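PDB 3FTB: histidinol-phosphate aminotransferase from Clostridium acetobutylicum, which probably acts as a pyridoxal-phosphate-dependent aminotransferase that moves an amino group in histidine biosynthesis. Local coordinates for residues K178-F189 with C206-F217. Numbering follows the deposited sequence.
With PO4 (phosphate ion), chain G; PO4 (phosphate ion), chain E.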
loop_
_atom_site.group_PDB
_atom_site.type_symbol
_atom_site.label_atom_id
_atom_site.label_comp_id
_atom_site.label_asym_id
_atom_site.label_seq_id
_atom_site.Cartn_x
_atom_site.Cartn_y
_atom_site.Cartn_z
ATOM N N LYS A 178 14.384 9.887 -23.933
ATOM C CA LYS A 178 14.814 8.908 -22.943
ATOM C C LYS A 178 14.326 9.365 -21.563
ATOM O O LYS A 178 14.101 10.560 -21.336
ATOM C CB LYS A 178 16.348 8.784 -22.957
ATOM C CG LYS A 178 16.954 8.253 -24.275
ATOM C CD LYS A 178 16.330 6.916 -24.629
ATOM C CE LYS A 178 16.370 6.647 -26.108
ATOM N NZ LYS A 178 17.674 6.110 -26.520
ATOM N N THR A 179 14.141 8.430 -20.639
ATOM C CA THR A 179 13.713 8.815 -19.296
ATOM C C THR A 179 14.808 8.570 -18.253
ATOM O O THR A 179 15.418 7.502 -18.213
ATOM C CB THR A 179 12.406 8.102 -18.877
ATOM O OG1 THR A 179 11.356 8.429 -19.798
ATOM C CG2 THR A 179 11.992 8.523 -17.468
ATOM N N ILE A 180 15.062 9.564 -17.409
ATOM C CA ILE A 180 16.059 9.393 -16.362
ATOM C C ILE A 180 15.422 9.477 -14.977
ATOM O O ILE A 180 14.827 10.488 -14.622
ATOM C CB ILE A 180 17.284 10.347 -16.537
ATOM C CG1 ILE A 180 16.980 11.764 -16.068
ATOM C CG2 ILE A 180 17.779 10.349 -17.977
ATOM C CD1 ILE A 180 17.673 12.106 -14.783
ATOM N N ILE A 181 15.538 8.385 -14.221
ATOM C CA ILE A 181 14.921 8.254 -12.902
ATOM C C ILE A 181 15.919 8.492 -11.779
ATOM O O ILE A 181 16.856 7.710 -11.604
ATOM C CB ILE A 181 14.346 6.841 -12.692
ATOM C CG1 ILE A 181 13.309 6.504 -13.769
ATOM C CG2 ILE A 181 13.753 6.717 -11.285
ATOM C CD1 ILE A 181 13.093 5.021 -13.931
ATOM N N ILE A 182 15.707 9.551 -11.003
ATOM C CA ILE A 182 16.638 9.882 -9.928
ATOM C C ILE A 182 16.059 9.653 -8.543
ATOM O O ILE A 182 15.151 10.374 -8.114
ATOM C CB ILE A 182 17.132 11.332 -10.013
ATOM C CG1 ILE A 182 17.644 11.634 -11.409
ATOM C CG2 ILE A 182 18.296 11.543 -9.077
ATOM C CD1 ILE A 182 18.429 12.923 -11.480
ATOM N N ASP A 183 16.606 8.654 -7.850
ATOM C CA ASP A 183 16.188 8.311 -6.494
ATOM C C ASP A 183 16.818 9.262 -5.460
ATOM O O ASP A 183 18.023 9.192 -5.171
ATOM C CB ASP A 183 16.556 6.852 -6.215
ATOM C CG ASP A 183 16.409 6.471 -4.751
ATOM O OD1 ASP A 183 15.965 7.319 -3.947
ATOM O OD2 ASP A 183 16.749 5.317 -4.409
ATOM N N GLU A 184 16.000 10.159 -4.913
ATOM C CA GLU A 184 16.489 11.189 -4.001
ATOM C C GLU A 184 15.959 11.026 -2.582
ATOM O O GLU A 184 15.696 12.008 -1.894
ATOM C CB GLU A 184 16.130 12.577 -4.536
ATOM C CG GLU A 184 17.013 13.031 -5.703
ATOM C CD GLU A 184 16.770 14.471 -6.071
ATOM O OE1 GLU A 184 16.023 15.197 -5.351
ATOM O OE2 GLU A 184 17.338 14.876 -7.095
ATOM N N ALA A 185 15.825 9.780 -2.144
ATOM C CA ALA A 185 15.202 9.482 -0.859
ATOM C C ALA A 185 16.042 9.989 0.300
ATOM O O ALA A 185 15.539 10.159 1.414
ATOM C CB ALA A 185 14.966 7.989 -0.724
ATOM N N PHE A 186 17.323 10.230 0.026
ATOM C CA PHE A 186 18.267 10.668 1.042
ATOM C C PHE A 186 18.593 12.145 0.881
ATOM O O PHE A 186 19.127 12.762 1.806
ATOM C CB PHE A 186 19.572 9.869 0.960
ATOM C CG PHE A 186 19.481 8.474 1.521
ATOM C CD1 PHE A 186 19.282 8.268 2.879
ATOM C CD2 PHE A 186 19.626 7.367 0.692
ATOM C CE1 PHE A 186 19.219 6.982 3.406
ATOM C CE2 PHE A 186 19.566 6.078 1.208
ATOM C CZ PHE A 186 19.363 5.886 2.571
ATOM N N ILE A 187 18.266 12.701 -0.286
ATOM C CA ILE A 187 18.677 14.052 -0.649
ATOM C C ILE A 187 18.418 15.061 0.469
ATOM O O ILE A 187 18.948 16.169 0.449
ATOM C CB ILE A 187 17.951 14.547 -1.910
ATOM C CG1 ILE A 187 18.760 15.639 -2.620
ATOM C CG2 ILE A 187 16.589 15.082 -1.534
ATOM C CD1 ILE A 187 19.962 15.135 -3.409
ATOM N N GLU A 188 17.612 14.669 1.445
ATOM C CA GLU A 188 17.224 15.564 2.524
ATOM C C GLU A 188 18.425 15.949 3.368
ATOM O O GLU A 188 18.518 17.068 3.895
ATOM C CB GLU A 188 16.231 14.849 3.418
ATOM C CG GLU A 188 15.439 13.774 2.731
ATOM C CD GLU A 188 14.243 14.338 2.036
ATOM O OE1 GLU A 188 13.604 13.565 1.313
ATOM O OE2 GLU A 188 13.951 15.540 2.215
ATOM N N PHE A 189 19.351 15.002 3.472
ATOM C CA PHE A 189 20.416 15.056 4.455
ATOM C C PHE A 189 21.554 15.970 4.017
ATOM O O PHE A 189 22.551 16.096 4.722
ATOM C CB PHE A 189 20.944 13.645 4.740
ATOM C CG PHE A 189 19.961 12.745 5.455
ATOM C CD1 PHE A 189 19.898 12.729 6.848
ATOM C CD2 PHE A 189 19.139 11.882 4.740
ATOM C CE1 PHE A 189 19.001 11.889 7.503
ATOM C CE2 PHE A 189 18.244 11.042 5.395
ATOM C CZ PHE A 189 18.187 11.044 6.776
ATOM N N CYS A 206 12.323 14.605 -19.071
ATOM C CA CYS A 206 12.944 13.278 -19.038
ATOM C C CYS A 206 13.163 12.909 -17.578
ATOM O O CYS A 206 13.170 11.739 -17.212
ATOM C CB CYS A 206 14.276 13.252 -19.794
ATOM S SG CYS A 206 15.620 14.221 -19.043
ATOM N N LEU A 207 13.313 13.933 -16.743
ATOM C CA LEU A 207 13.517 13.746 -15.314
ATOM C C LEU A 207 12.307 13.124 -14.629
ATOM O O LEU A 207 11.182 13.614 -14.755
ATOM C CB LEU A 207 13.828 15.081 -14.628
ATOM C CG LEU A 207 15.260 15.599 -14.517
ATOM C CD1 LEU A 207 15.237 16.978 -13.889
ATOM C CD2 LEU A 207 16.110 14.655 -13.693
ATOM N N PHE A 208 12.552 12.050 -13.894
ATOM C CA PHE A 208 11.578 11.547 -12.946
ATOM C C PHE A 208 12.283 11.398 -11.597
ATOM O O PHE A 208 13.287 10.681 -11.491
ATOM C CB PHE A 208 11.011 10.214 -13.417
ATOM C CG PHE A 208 9.943 9.654 -12.508
ATOM C CD1 PHE A 208 8.628 10.058 -12.640
ATOM C CD2 PHE A 208 10.256 8.727 -11.527
ATOM C CE1 PHE A 208 7.645 9.554 -11.816
ATOM C CE2 PHE A 208 9.274 8.215 -10.696
ATOM C CZ PHE A 208 7.963 8.633 -10.841
ATOM N N ILE A 209 11.790 12.097 -10.577
ATOM C CA ILE A 209 12.436 12.070 -9.257
ATOM C C ILE A 209 11.627 11.269 -8.243
ATOM O O ILE A 209 10.397 11.366 -8.210
ATOM C CB ILE A 209 12.655 13.500 -8.684
ATOM C CG1 ILE A 209 13.270 14.440 -9.732
ATOM C CG2 ILE A 209 13.482 13.457 -7.428
ATOM C CD1 ILE A 209 14.592 13.987 -10.263
ATOM N N ILE A 210 12.326 10.485 -7.423
ATOM C CA ILE A 210 11.711 9.740 -6.336
ATOM C C ILE A 210 12.135 10.319 -4.979
ATOM O O ILE A 210 13.329 10.387 -4.658
ATOM C CB ILE A 210 12.107 8.260 -6.417
ATOM C CG1 ILE A 210 11.637 7.666 -7.746
ATOM C CG2 ILE A 210 11.532 7.484 -5.263
ATOM C CD1 ILE A 210 11.952 6.183 -7.911
ATOM N N ARG A 211 11.164 10.781 -4.200
ATOM C CA ARG A 211 11.456 11.204 -2.840
ATOM C C ARG A 211 10.829 10.236 -1.845
ATOM O O ARG A 211 10.044 9.377 -2.223
ATOM C CB ARG A 211 10.917 12.602 -2.582
ATOM C CG ARG A 211 11.560 13.686 -3.406
ATOM C CD ARG A 211 12.958 13.958 -2.974
ATOM N NE ARG A 211 13.446 15.199 -3.562
ATOM C CZ ARG A 211 13.563 16.332 -2.887
ATOM N NH1 ARG A 211 13.231 16.364 -1.605
ATOM N NH2 ARG A 211 14.020 17.423 -3.491
ATOM N N ALA A 212 11.172 10.392 -0.568
ATOM C CA ALA A 212 10.603 9.563 0.489
ATOM C C ALA A 212 10.621 10.289 1.825
ATOM O O ALA A 212 11.484 11.134 2.071
ATOM C CB ALA A 212 11.354 8.253 0.596
ATOM N N MET A 213 9.659 9.949 2.678
ATOM C CA MET A 213 9.591 10.477 4.036
ATOM C C MET A 213 10.113 9.422 4.997
ATOM O O MET A 213 10.093 9.602 6.215
ATOM C CB MET A 213 8.144 10.803 4.408
ATOM C CG MET A 213 7.511 11.985 3.662
ATOM S SD MET A 213 5.968 12.507 4.457
ATOM C CE MET A 213 6.622 13.267 5.955
ATOM N N THR A 214 10.579 8.317 4.421
ATOM C CA THR A 214 10.958 7.113 5.161
ATOM C C THR A 214 12.289 7.210 5.899
ATOM O O THR A 214 12.414 6.734 7.015
ATOM C CB THR A 214 11.028 5.913 4.214
ATOM O OG1 THR A 214 9.869 5.914 3.371
ATOM C CG2 THR A 214 11.095 4.622 5.001
ATOM N N LYS A 215 13.284 7.822 5.270
ATOM C CA LYS A 215 14.599 7.906 5.875
ATOM C C LYS A 215 14.729 9.191 6.682
ATOM O O LYS A 215 14.890 9.147 7.903
ATOM C CB LYS A 215 15.695 7.817 4.801
ATOM C CG LYS A 215 15.782 6.467 4.086
ATOM C CD LYS A 215 16.016 5.322 5.067
ATOM C CE LYS A 215 16.433 4.030 4.361
ATOM N NZ LYS A 215 15.305 3.387 3.631
ATOM N N PHE A 216 14.631 10.327 5.997
ATOM C CA PHE A 216 14.860 11.635 6.611
ATOM C C PHE A 216 13.837 12.058 7.674
ATOM O O PHE A 216 14.170 12.810 8.600
ATOM C CB PHE A 216 14.954 12.714 5.535
ATOM C CG PHE A 216 15.379 14.058 6.060
ATOM C CD1 PHE A 216 16.657 14.256 6.555
ATOM C CD2 PHE A 216 14.501 15.131 6.046
ATOM C CE1 PHE A 216 17.048 15.499 7.033
ATOM C CE2 PHE A 216 14.886 16.362 6.520
ATOM C CZ PHE A 216 16.160 16.548 7.013
ATOM N N PHE A 217 12.600 11.584 7.536
ATOM C CA PHE A 217 11.527 11.954 8.460
ATOM C C PHE A 217 11.251 10.866 9.486
ATOM O O PHE A 217 10.277 10.953 10.246
ATOM C CB PHE A 217 10.237 12.330 7.702
ATOM C CG PHE A 217 10.299 13.682 7.041
ATOM C CD1 PHE A 217 10.631 13.800 5.701
ATOM C CD2 PHE A 217 10.053 14.835 7.769
ATOM C CE1 PHE A 217 10.709 15.039 5.089
ATOM C CE2 PHE A 217 10.131 16.079 7.171
ATOM C CZ PHE A 217 10.463 16.182 5.819
HETATM P P PO4 G . 13.683 19.762 -0.905
HETATM O O1 PO4 G . 13.237 18.413 -0.401
HETATM O O2 PO4 G . 12.530 20.737 -0.801
HETATM O O3 PO4 G . 14.855 20.238 -0.070
HETATM O O4 PO4 G . 14.120 19.694 -2.352
HETATM P P PO4 E . 10.692 2.874 1.437
HETATM O O1 PO4 E . 9.668 2.071 0.678
HETATM O O2 PO4 E . 10.463 4.341 1.218
HETATM O O3 PO4 E . 10.585 2.619 2.918
HETATM O O4 PO4 E . 12.059 2.511 0.917
HETATM O O HOH W 1 13.979 10.005 3.260
#
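Arg211 meets Glu184 because its chain turns back at chi2 (-71°), while that of Glu184 stays extended beyond CG. Arg211 NE gives Glu184 OE1 a weak, bent hydrogen bond of 3.1 Å within a salt bridge, and Glu188 OE2 adds a long ionic contact to Arg211 NH1. Ile187 CG2 sits over the centre of one guanidinium face, 3.5 Å from Arg211 CZ. At the guanidinium edge NH1 and NH2 hydrogen-bond O1 and O4 of a phosphate ion, probably a crystallisation additive, the NH1 bond being very short; these bonds and Ile187 restrict how the group can turn. The other carboxylate oxygen, Glu184 OE2, is bound by the backbone N of Phe197. Farther on, Phe216, with CG anti to its backbone N (chi1 -172°), directs its ring edge at the face of Phe189 in a T-shaped pair, planes at 89°, Phe216 CD1 lying 3.5 Å from Phe189 CE1. Lys215 CG lies 3.5 Å from Phe186 CE1, and Lys215 NZ hydrogen-bonds Tyr58 OH of the second subunit. Thr214 OG1 bonds a second phosphate ion, also held by Ser88, Arg223 and Ala87, consistent with the cofactor's phosphate site in this family. A water links Ala212 O and Phe216 N where the two segments part. Strands 179-183 and 207-212 are parallel neighbours. Backbone bonds alternate from Ile180 N to Cys206 O (2.9 Å) through to Glu184 N and Ile210 O (2.7 Å). Asp183 OD1 closes an Asx turn onto Ala185 N, and its OD2 bonds Tyr111. In this seven-stranded mixed sheet of the class I and II aminotransferase fold, strand 179-183 also pairs with 147-151, and 207-212 with antiparallel 225-229. Helix 163-176 packs on the face of Ile180, helix 87-95 on that of Phe208 and Ile210, and helix 262-285 against Phe189, Phe216 and Phe217.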